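Local coordinates for S-adenosylmethionine tRNA ribosyltransferase (Rhodococcus sp., PDB 2NS0), which is of unknown function, although named as a tRNA ribosyltransferase, and probably folds as a small winged-helix-like domain of the helix-turn-helix clan, at residues E58-Q63 against R78-R83. Residues are numbered along the deposited sequence; the frame is centred on the assembly and turned at random.
Sequences EVEVTQ and RIRWTR
The Arg80 guanidinium has CG2 of Thr62 over one face, 3.4 Å above its plane and offset toward the rim, while the Glu60 carboxylate sits at its edge. At the Trp81 ring, Glu58 O lies in plane at the edge, 3.4 Å from CE3, and CG1 of Val59 comes in obliquely. Both groups belong to an antiparallel strand pair, 59-63 with 78-81, in the small sheet that follows three helices, an arrangement consistent with the wing of a winged helix-turn-helix domain. Backbone bonds run both ways between Glu60 and Arg80 and between Thr62 and Arg78, and Thr82 N adds one to Glu58 O. On the face carrying Val61 and Ile79, these two side chains pack on Ala50 of helix 43-55; Val59 CG2 meets Ile79 CG2 at 4.1 Å, and both residues also touch Leu16 of helix 5-18.

The other face is polar. Arg80 CG stands between its backbone N and carbonyl carbon (chi1 71°), and the extended chain then runs across to the neighbouring strand, where NE and NH2 both donate to Glu60 OE1, each at 2.9 Å. They reach that oxygen from the same side, above the carboxylate plane, with the two flat groups turned 49° apart. A methionine in place of Arg80 would probably leave the Glu60 carboxylate without its charged mate and freer to turn. One water donates to Glu60 OE1 and accepts from Arg83 N; a second accepts from Arg80 NH1 at 3.2 Å and lies 2.8 Å from Thr62 OG1.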
loop_
_atom_site.group_PDB
_atom_site.type_symbol
_atom_site.label_atom_id
_atom_site.label_comp_id
_atom_site.label_asym_id
_atom_site.label_seq_id
_atom_site.Cartn_x
_atom_site.Cartn_y
_atom_site.Cartn_z
ATOM N N GLU A 58 1.879 10.092 4.953
ATOM C CA GLU A 58 0.990 9.227 5.762
ATOM C C GLU A 58 1.523 7.793 6.001
ATOM O O GLU A 58 1.362 7.217 7.101
ATOM C CB GLU A 58 -0.369 9.108 5.080
ATOM C CG GLU A 58 -1.065 10.454 4.964
ATOM C CD GLU A 58 -2.564 10.342 4.689
ATOM O OE1 GLU A 58 -3.105 9.217 4.716
ATOM O OE2 GLU A 58 -3.184 11.406 4.479
ATOM N N VAL A 59 2.115 7.217 4.961
ATOM C CA VAL A 59 2.675 5.889 5.034
ATOM C C VAL A 59 4.100 5.931 4.509
ATOM O O VAL A 59 4.478 6.900 3.837
ATOM C CB VAL A 59 1.830 4.842 4.201
ATOM C CG1 VAL A 59 0.328 4.857 4.616
ATOM C CG2 VAL A 59 2.040 5.004 2.696
ATOM N N GLU A 60 4.879 4.894 4.836
ATOM C CA GLU A 60 6.154 4.619 4.170
ATOM C C GLU A 60 6.104 3.248 3.514
ATOM O O GLU A 60 5.452 2.299 4.014
ATOM C CB GLU A 60 7.326 4.612 5.163
ATOM C CG GLU A 60 7.629 5.970 5.763
ATOM C CD GLU A 60 8.523 5.878 6.959
ATOM O OE1 GLU A 60 8.252 5.031 7.853
ATOM O OE2 GLU A 60 9.519 6.635 6.986
ATOM N N VAL A 61 6.839 3.125 2.424
ATOM C CA VAL A 61 6.940 1.850 1.744
ATOM C C VAL A 61 8.390 1.409 1.962
ATOM O O VAL A 61 9.324 2.245 1.857
ATOM C CB VAL A 61 6.660 2.015 0.211
ATOM C CG1 VAL A 61 6.957 0.706 -0.541
ATOM C CG2 VAL A 61 5.228 2.569 -0.070
ATOM N N THR A 62 8.581 0.126 2.290
ATOM C CA THR A 62 9.911 -0.430 2.515
ATOM C C THR A 62 10.143 -1.667 1.664
ATOM O O THR A 62 9.216 -2.366 1.274
ATOM C CB THR A 62 10.201 -0.787 4.017
ATOM O OG1 THR A 62 9.383 -1.885 4.419
ATOM C CG2 THR A 62 9.951 0.435 4.970
ATOM N N GLN A 63 11.407 -1.913 1.373
ATOM C CA GLN A 63 11.839 -3.119 0.700
ATOM C C GLN A 63 13.164 -3.523 1.326
ATOM O O GLN A 63 14.099 -2.737 1.402
ATOM C CB GLN A 63 12.013 -2.871 -0.785
ATOM C CG GLN A 63 12.214 -4.165 -1.495
ATOM C CD GLN A 63 12.285 -3.982 -2.972
ATOM O OE1 GLN A 63 11.382 -4.405 -3.684
ATOM N NE2 GLN A 63 13.352 -3.366 -3.454
ATOM N N ARG A 78 6.756 -3.641 1.438
ATOM C CA ARG A 78 5.874 -3.558 2.619
ATOM C C ARG A 78 5.301 -2.154 2.725
ATOM O O ARG A 78 5.953 -1.203 2.317
ATOM C CB ARG A 78 6.667 -3.860 3.899
ATOM C CG ARG A 78 7.323 -5.243 3.965
ATOM C CD ARG A 78 6.310 -6.371 3.709
ATOM N NE ARG A 78 5.211 -6.437 4.694
ATOM C CZ ARG A 78 4.259 -7.368 4.644
ATOM N NH1 ARG A 78 4.276 -8.275 3.683
ATOM N NH2 ARG A 78 3.288 -7.416 5.538
ATOM N N ILE A 79 4.084 -2.017 3.264
ATOM C CA ILE A 79 3.488 -0.672 3.501
ATOM C C ILE A 79 3.162 -0.500 4.973
ATOM O O ILE A 79 2.519 -1.364 5.542
ATOM C CB ILE A 79 2.183 -0.444 2.656
ATOM C CG1 ILE A 79 2.423 -0.784 1.173
ATOM C CG2 ILE A 79 1.646 0.968 2.823
ATOM C CD1 ILE A 79 1.077 -1.033 0.341
ATOM N N ARG A 80 3.618 0.599 5.581
ATOM C CA ARG A 80 3.448 0.866 7.016
ATOM C C ARG A 80 3.043 2.330 7.229
ATOM O O ARG A 80 3.364 3.215 6.406
ATOM C CB ARG A 80 4.771 0.581 7.801
ATOM C CG ARG A 80 5.891 1.606 7.526
ATOM C CD ARG A 80 7.253 1.048 7.879
ATOM N NE ARG A 80 8.273 2.099 7.916
ATOM C CZ ARG A 80 9.565 1.923 8.194
ATOM N NH1 ARG A 80 10.097 0.705 8.475
ATOM N NH2 ARG A 80 10.328 2.999 8.205
ATOM N N TRP A 81 2.324 2.591 8.313
ATOM C CA TRP A 81 2.138 3.966 8.789
ATOM C C TRP A 81 3.513 4.583 9.034
ATOM O O TRP A 81 4.420 3.935 9.579
ATOM C CB TRP A 81 1.393 3.939 10.116
ATOM C CG TRP A 81 -0.079 3.581 10.069
ATOM C CD1 TRP A 81 -0.725 2.672 10.867
ATOM C CD2 TRP A 81 -1.081 4.138 9.195
ATOM N NE1 TRP A 81 -2.050 2.648 10.565
ATOM C CE2 TRP A 81 -2.302 3.530 9.534
ATOM C CE3 TRP A 81 -1.059 5.117 8.175
ATOM C CZ2 TRP A 81 -3.529 3.862 8.893
ATOM C CZ3 TRP A 81 -2.251 5.441 7.531
ATOM C CH2 TRP A 81 -3.481 4.808 7.892
ATOM N N THR A 82 3.689 5.833 8.638
ATOM C CA THR A 82 4.822 6.619 9.115
ATOM C C THR A 82 4.716 6.763 10.647
ATOM O O THR A 82 3.622 7.010 11.199
ATOM C CB THR A 82 4.811 8.003 8.468
ATOM O OG1 THR A 82 4.806 7.835 7.056
ATOM C CG2 THR A 82 6.039 8.826 8.826
ATOM N N ARG A 83 5.842 6.592 11.338
ATOM C CA ARG A 83 5.852 6.779 12.793
ATOM C C ARG A 83 6.896 7.770 13.312
ATOM O O ARG A 83 7.262 7.745 14.484
ATOM C CB ARG A 83 5.960 5.424 13.516
ATOM C CG ARG A 83 4.643 4.606 13.465
ATOM C CD ARG A 83 4.676 3.458 14.486
ATOM N NE ARG A 83 4.782 3.952 15.850
ATOM C CZ ARG A 83 3.731 4.312 16.583
ATOM N NH1 ARG A 83 2.496 4.231 16.066
ATOM N NH2 ARG A 83 3.908 4.777 17.823
HETATM O O HOH W 1 8.124 5.505 10.569
HETATM O O HOH W 2 9.114 -2.078 7.158
#